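PDB 6NPS: AxyAgu115A from Amphibacillus xylanus NBRC 15112, which probably acts as a family GH115 alpha-glucuronidase, a glycoside hydrolase releasing glucuronic acid side groups from arabinoglucuronoxylan. Local coordinates for residues Lys583-Ala595 and Glu649-Val661. The protein carries 3 engineered substitutions. Numbering follows the deposited sequence.
Sequences KMWLLNGKNKYAA and ENKNPVLSYVLPV
Pro653 lays its CG over one face of the Trp585 indole, alongside Met584 CE, which touches the same face. The CG is 3.9 Å from the centroid of the six-membered ring, a CH-pi contact in which the compact, rigid proline ring presents its CG hydrogens to the indole. Met584 CE also reaches Pro653 CG at 3.8 Å, its flexible thioether bent at the last torsion to follow the ring. Lacking a backbone N-H, Pro653 brings no donor that would need a partner here.

Beyond it, two asparagines one helical turn apart hold the extended backbone. Asn588 ND2 donates to Val654 O at 3.0 Å from above the carbonyl plane, while its OD1 receives a water that accepts the N-H of Val654. Asn591 grips Ser656 at both backbone atoms: Ser656 N donates to Asn591 OD1 at 2.9 Å, and Asn591 ND2 donates to Ser656 O at 2.8 Å, nearly straight (171°). Ala602 O is a second acceptor for ND2. CG of Asn591 stands anti to its own N (chi1 160°), projecting the amide so that both ends meet Ser656, as asparagine's paired donor and acceptor allow.

The small side chain of Ser656 permits close approach: its CB presses on Ala595 CB at 3.4 Å, tighter than usual, and its OG joins two waters, one leading to Asn591 OD1 and Val654 O, the other to Lys592 O. Val658 CG2 then packs against Ala595 CA at 3.5 Å.

The axes of helix 583-595, near the end of the long helix 564-596, and strand 655-657 run roughly parallel, 31° apart. Helix 601-629 adds Cys612 beside Met584 and Ala606 beside Asn591, and Leu655 and Tyr657 pair antiparallel with a strand of the second subunit, continuing the sheet across the dimer interface.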
loop_
_atom_site.group_PDB
_atom_site.type_symbol
_atom_site.label_atom_id
_atom_site.label_comp_id
_atom_site.label_asym_id
_atom_site.label_seq_id
_atom_site.Cartn_x
_atom_site.Cartn_y
_atom_site.Cartn_z
ATOM N N LYS A 583 19.647 -7.747 -2.904
ATOM C CA LYS A 583 19.380 -7.225 -4.243
ATOM C C LYS A 583 17.940 -7.470 -4.658
ATOM O O LYS A 583 17.287 -6.591 -5.240
ATOM C CB LYS A 583 20.335 -7.883 -5.220
ATOM C CG LYS A 583 20.100 -7.577 -6.702
ATOM C CD LYS A 583 21.183 -8.328 -7.503
ATOM C CE LYS A 583 21.014 -8.209 -9.022
ATOM N NZ LYS A 583 21.932 -9.258 -9.625
ATOM N N MET A 584 17.445 -8.674 -4.396
ATOM C CA MET A 584 16.078 -9.030 -4.744
ATOM C C MET A 584 15.097 -8.030 -4.169
ATOM O O MET A 584 14.191 -7.565 -4.863
ATOM C CB MET A 584 15.747 -10.427 -4.222
ATOM C CG MET A 584 14.297 -10.839 -4.510
ATOM S SD MET A 584 13.987 -12.510 -3.826
ATOM C CE MET A 584 13.914 -12.142 -2.083
ATOM N N TRP A 585 15.246 -7.719 -2.884
ATOM C CA TRP A 585 14.314 -6.812 -2.224
ATOM C C TRP A 585 14.485 -5.369 -2.681
ATOM O O TRP A 585 13.510 -4.620 -2.735
ATOM C CB TRP A 585 14.490 -6.901 -0.716
ATOM C CG TRP A 585 13.881 -8.169 -0.135
ATOM C CD1 TRP A 585 14.545 -9.175 0.506
ATOM C CD2 TRP A 585 12.497 -8.516 -0.123
ATOM N NE1 TRP A 585 13.651 -10.134 0.924
ATOM C CE2 TRP A 585 12.386 -9.760 0.546
ATOM C CE3 TRP A 585 11.329 -7.888 -0.617
ATOM C CZ2 TRP A 585 11.158 -10.406 0.747
ATOM C CZ3 TRP A 585 10.110 -8.527 -0.427
ATOM C CH2 TRP A 585 10.030 -9.777 0.264
ATOM N N LEU A 586 15.728 -4.933 -2.894
ATOM C CA LEU A 586 15.984 -3.592 -3.385
ATOM C C LEU A 586 15.388 -3.399 -4.780
ATOM O O LEU A 586 14.766 -2.366 -5.046
ATOM C CB LEU A 586 17.485 -3.319 -3.396
ATOM C CG LEU A 586 18.120 -3.250 -2.006
ATOM C CD1 LEU A 586 19.629 -3.255 -2.180
ATOM C CD2 LEU A 586 17.687 -2.033 -1.299
ATOM N N LEU A 587 15.562 -4.383 -5.673
ATOM C CA LEU A 587 14.890 -4.339 -6.981
ATOM C C LEU A 587 13.375 -4.357 -6.850
ATOM O O LEU A 587 12.663 -3.738 -7.657
ATOM C CB LEU A 587 15.359 -5.522 -7.858
ATOM C CG LEU A 587 16.813 -5.463 -8.302
ATOM C CD1 LEU A 587 17.184 -6.790 -8.885
ATOM C CD2 LEU A 587 17.070 -4.315 -9.414
ATOM N N ASN A 588 12.842 -5.136 -5.897
ATOM C CA ASN A 588 11.403 -5.149 -5.679
ATOM C C ASN A 588 10.907 -3.759 -5.273
ATOM O O ASN A 588 9.807 -3.337 -5.675
ATOM C CB ASN A 588 11.060 -6.219 -4.606
ATOM C CG ASN A 588 9.562 -6.426 -4.397
ATOM O OD1 ASN A 588 9.147 -6.827 -3.301
ATOM N ND2 ASN A 588 8.753 -6.218 -5.435
ATOM N N GLY A 589 11.682 -3.053 -4.452
ATOM C CA GLY A 589 11.336 -1.674 -4.127
ATOM C C GLY A 589 11.296 -0.766 -5.355
ATOM O O GLY A 589 10.370 0.025 -5.511
ATOM N N LYS A 590 12.281 -0.881 -6.246
ATOM C CA LYS A 590 12.230 -0.091 -7.485
ATOM C C LYS A 590 11.051 -0.502 -8.356
ATOM O O LYS A 590 10.376 0.363 -8.933
ATOM C CB LYS A 590 13.533 -0.238 -8.262
ATOM C CG LYS A 590 14.760 0.353 -7.539
ATOM C CD LYS A 590 16.041 0.075 -8.353
ATOM C CE LYS A 590 15.891 0.654 -9.706
ATOM N NZ LYS A 590 17.075 1.476 -9.978
ATOM N N ASN A 591 10.764 -1.816 -8.415
ATOM C CA ASN A 591 9.659 -2.335 -9.218
ATOM C C ASN A 591 8.336 -1.755 -8.753
ATOM O O ASN A 591 7.541 -1.236 -9.551
ATOM C CB ASN A 591 9.638 -3.871 -9.127
ATOM C CG ASN A 591 8.283 -4.472 -9.518
ATOM O OD1 ASN A 591 7.575 -5.044 -8.667
ATOM N ND2 ASN A 591 7.901 -4.328 -10.800
ATOM N N LYS A 592 8.081 -1.852 -7.453
ATOM C CA LYS A 592 6.847 -1.338 -6.881
ATOM C C LYS A 592 6.706 0.164 -7.108
ATOM O O LYS A 592 5.615 0.650 -7.398
ATOM C CB LYS A 592 6.834 -1.650 -5.391
ATOM C CG LYS A 592 5.618 -1.188 -4.610
ATOM C CD LYS A 592 5.751 -1.679 -3.146
ATOM C CE LYS A 592 4.637 -1.175 -2.234
ATOM N NZ LYS A 592 5.073 -0.003 -1.432
ATOM N N TYR A 593 7.786 0.920 -6.906
ATOM C CA TYR A 593 7.724 2.377 -7.029
ATOM C C TYR A 593 7.461 2.790 -8.479
ATOM O O TYR A 593 6.659 3.698 -8.748
ATOM C CB TYR A 593 9.041 2.981 -6.514
ATOM C CG TYR A 593 9.174 4.486 -6.666
ATOM C CD1 TYR A 593 8.784 5.352 -5.643
ATOM C CD2 TYR A 593 9.676 5.040 -7.835
ATOM C CE1 TYR A 593 8.927 6.746 -5.773
ATOM C CE2 TYR A 593 9.807 6.435 -7.987
ATOM C CZ TYR A 593 9.424 7.276 -6.946
ATOM O OH TYR A 593 9.545 8.645 -7.091
ATOM N N ALA A 594 8.155 2.157 -9.424
ATOM C CA ALA A 594 7.925 2.468 -10.833
ATOM C C ALA A 594 6.520 2.072 -11.260
ATOM O O ALA A 594 5.883 2.762 -12.081
ATOM C CB ALA A 594 8.957 1.746 -11.695
ATOM N N ALA A 595 5.987 1.004 -10.685
ATOM C CA ALA A 595 4.662 0.553 -11.111
ATOM C C ALA A 595 3.551 1.501 -10.656
ATOM O O ALA A 595 2.581 1.702 -11.388
ATOM C CB ALA A 595 4.380 -0.856 -10.602
ATOM N N GLU A 649 3.993 -18.004 8.003
ATOM C CA GLU A 649 3.318 -17.063 7.105
ATOM C C GLU A 649 4.299 -16.143 6.384
ATOM O O GLU A 649 3.913 -15.064 5.913
ATOM C CB GLU A 649 2.258 -16.252 7.849
ATOM C CG GLU A 649 1.136 -17.193 8.335
ATOM C CD GLU A 649 0.073 -16.548 9.215
ATOM O OE1 GLU A 649 0.419 -15.723 10.085
ATOM O OE2 GLU A 649 -1.116 -16.913 9.059
ATOM N N ASN A 650 5.557 -16.556 6.225
ATOM C CA ASN A 650 6.460 -15.636 5.539
ATOM C C ASN A 650 6.079 -15.569 4.070
ATOM O O ASN A 650 5.346 -16.431 3.548
ATOM C CB ASN A 650 7.927 -16.045 5.697
ATOM C CG ASN A 650 8.255 -17.353 4.968
ATOM O OD1 ASN A 650 7.517 -18.313 5.067
ATOM N ND2 ASN A 650 9.390 -17.390 4.266
ATOM N N LYS A 651 6.520 -14.495 3.413
ATOM C CA LYS A 651 5.997 -14.237 2.075
ATOM C C LYS A 651 7.083 -13.732 1.138
ATOM O O LYS A 651 7.952 -12.935 1.514
ATOM C CB LYS A 651 4.838 -13.232 2.111
ATOM C CG LYS A 651 3.574 -13.828 2.764
ATOM C CD LYS A 651 2.500 -12.776 2.966
ATOM C CE LYS A 651 1.288 -13.389 3.704
ATOM N NZ LYS A 651 1.577 -13.696 5.139
ATOM N N ASN A 652 6.989 -14.191 -0.106
ATOM C CA ASN A 652 7.899 -13.770 -1.163
ATOM C C ASN A 652 7.595 -12.337 -1.629
ATOM O O ASN A 652 6.520 -11.788 -1.339
ATOM C CB ASN A 652 7.777 -14.750 -2.329
ATOM C CG ASN A 652 8.613 -15.987 -2.119
ATOM O OD1 ASN A 652 9.614 -15.935 -1.413
ATOM N ND2 ASN A 652 8.210 -17.100 -2.717
ATOM N N PRO A 653 8.521 -11.715 -2.365
ATOM C CA PRO A 653 8.217 -10.412 -2.997
ATOM C C PRO A 653 6.995 -10.520 -3.886
ATOM O O PRO A 653 6.795 -11.525 -4.576
ATOM C CB PRO A 653 9.468 -10.111 -3.838
ATOM C CG PRO A 653 10.544 -10.983 -3.258
ATOM C CD PRO A 653 9.892 -12.189 -2.663
ATOM N N VAL A 654 6.163 -9.487 -3.856
ATOM C CA VAL A 654 5.027 -9.401 -4.756
ATOM C C VAL A 654 5.466 -8.552 -5.953
ATOM O O VAL A 654 6.004 -7.450 -5.773
ATOM C CB VAL A 654 3.811 -8.774 -4.060
ATOM C CG1 VAL A 654 2.644 -8.590 -5.077
ATOM C CG2 VAL A 654 3.353 -9.645 -2.873
ATOM N N LEU A 655 5.271 -9.060 -7.164
ATOM C CA LEU A 655 5.746 -8.349 -8.357
ATOM C C LEU A 655 4.633 -7.460 -8.876
ATOM O O LEU A 655 3.476 -7.890 -8.941
ATOM C CB LEU A 655 6.127 -9.320 -9.473
ATOM C CG LEU A 655 7.071 -10.445 -9.065
ATOM C CD1 LEU A 655 7.294 -11.325 -10.265
ATOM C CD2 LEU A 655 8.365 -9.828 -8.594
ATOM N N SER A 656 4.980 -6.245 -9.300
ATOM C CA SER A 656 3.990 -5.340 -9.873
ATOM C C SER A 656 4.262 -5.250 -11.363
ATOM O O SER A 656 5.415 -5.067 -11.759
ATOM C CB SER A 656 4.087 -3.950 -9.258
ATOM O OG SER A 656 3.746 -3.957 -7.877
ATOM N N TYR A 657 3.226 -5.387 -12.178
ATOM C CA TYR A 657 3.352 -5.195 -13.614
ATOM C C TYR A 657 2.442 -4.070 -14.081
ATOM O O TYR A 657 1.343 -3.886 -13.567
ATOM C CB TYR A 657 3.017 -6.457 -14.407
ATOM C CG TYR A 657 4.095 -7.501 -14.326
ATOM C CD1 TYR A 657 4.108 -8.423 -13.261
ATOM C CD2 TYR A 657 5.079 -7.597 -15.287
ATOM C CE1 TYR A 657 5.070 -9.408 -13.170
ATOM C CE2 TYR A 657 6.074 -8.590 -15.206
ATOM C CZ TYR A 657 6.048 -9.495 -14.137
ATOM O OH TYR A 657 6.982 -10.484 -14.010
ATOM N N VAL A 658 2.889 -3.344 -15.093
ATOM C CA VAL A 658 2.192 -2.143 -15.559
ATOM C C VAL A 658 1.524 -2.452 -16.883
ATOM O O VAL A 658 2.049 -3.243 -17.677
ATOM C CB VAL A 658 3.232 -1.008 -15.659
ATOM C CG1 VAL A 658 2.811 0.086 -16.557
ATOM C CG2 VAL A 658 3.553 -0.496 -14.225
ATOM N N LEU A 659 0.358 -1.848 -17.116
ATOM C CA LEU A 659 -0.313 -1.903 -18.399
ATOM C C LEU A 659 -0.170 -0.519 -19.041
ATOM O O LEU A 659 -0.562 0.489 -18.418
ATOM C CB LEU A 659 -1.795 -2.283 -18.240
ATOM C CG LEU A 659 -2.009 -3.663 -17.554
ATOM C CD1 LEU A 659 -3.470 -3.923 -17.122
ATOM C CD2 LEU A 659 -1.540 -4.756 -18.491
ATOM N N PRO A 660 0.380 -0.411 -20.257
ATOM C CA PRO A 660 0.637 0.925 -20.851
ATOM C C PRO A 660 -0.619 1.766 -20.966
ATOM O O PRO A 660 -1.681 1.272 -21.291
ATOM C CB PRO A 660 1.186 0.605 -22.247
ATOM C CG PRO A 660 1.344 -0.885 -22.309
ATOM C CD PRO A 660 0.573 -1.524 -21.201
ATOM N N VAL A 661 -0.474 3.078 -20.785
ATOM C CA VAL A 661 -1.614 3.952 -21.038
ATOM C C VAL A 661 -1.687 4.286 -22.530
ATOM O O VAL A 661 -0.760 3.998 -23.292
ATOM C CB VAL A 661 -1.525 5.241 -20.200
ATOM C CG1 VAL A 661 -1.542 4.887 -18.690
ATOM C CG2 VAL A 661 -0.257 6.028 -20.582
HETATM O O HOH W 1 6.788 -7.154 -2.119
HETATM O O HOH W 2 5.587 -4.797 -6.160
HETATM O O HOH W 3 3.207 -1.022 -7.114
#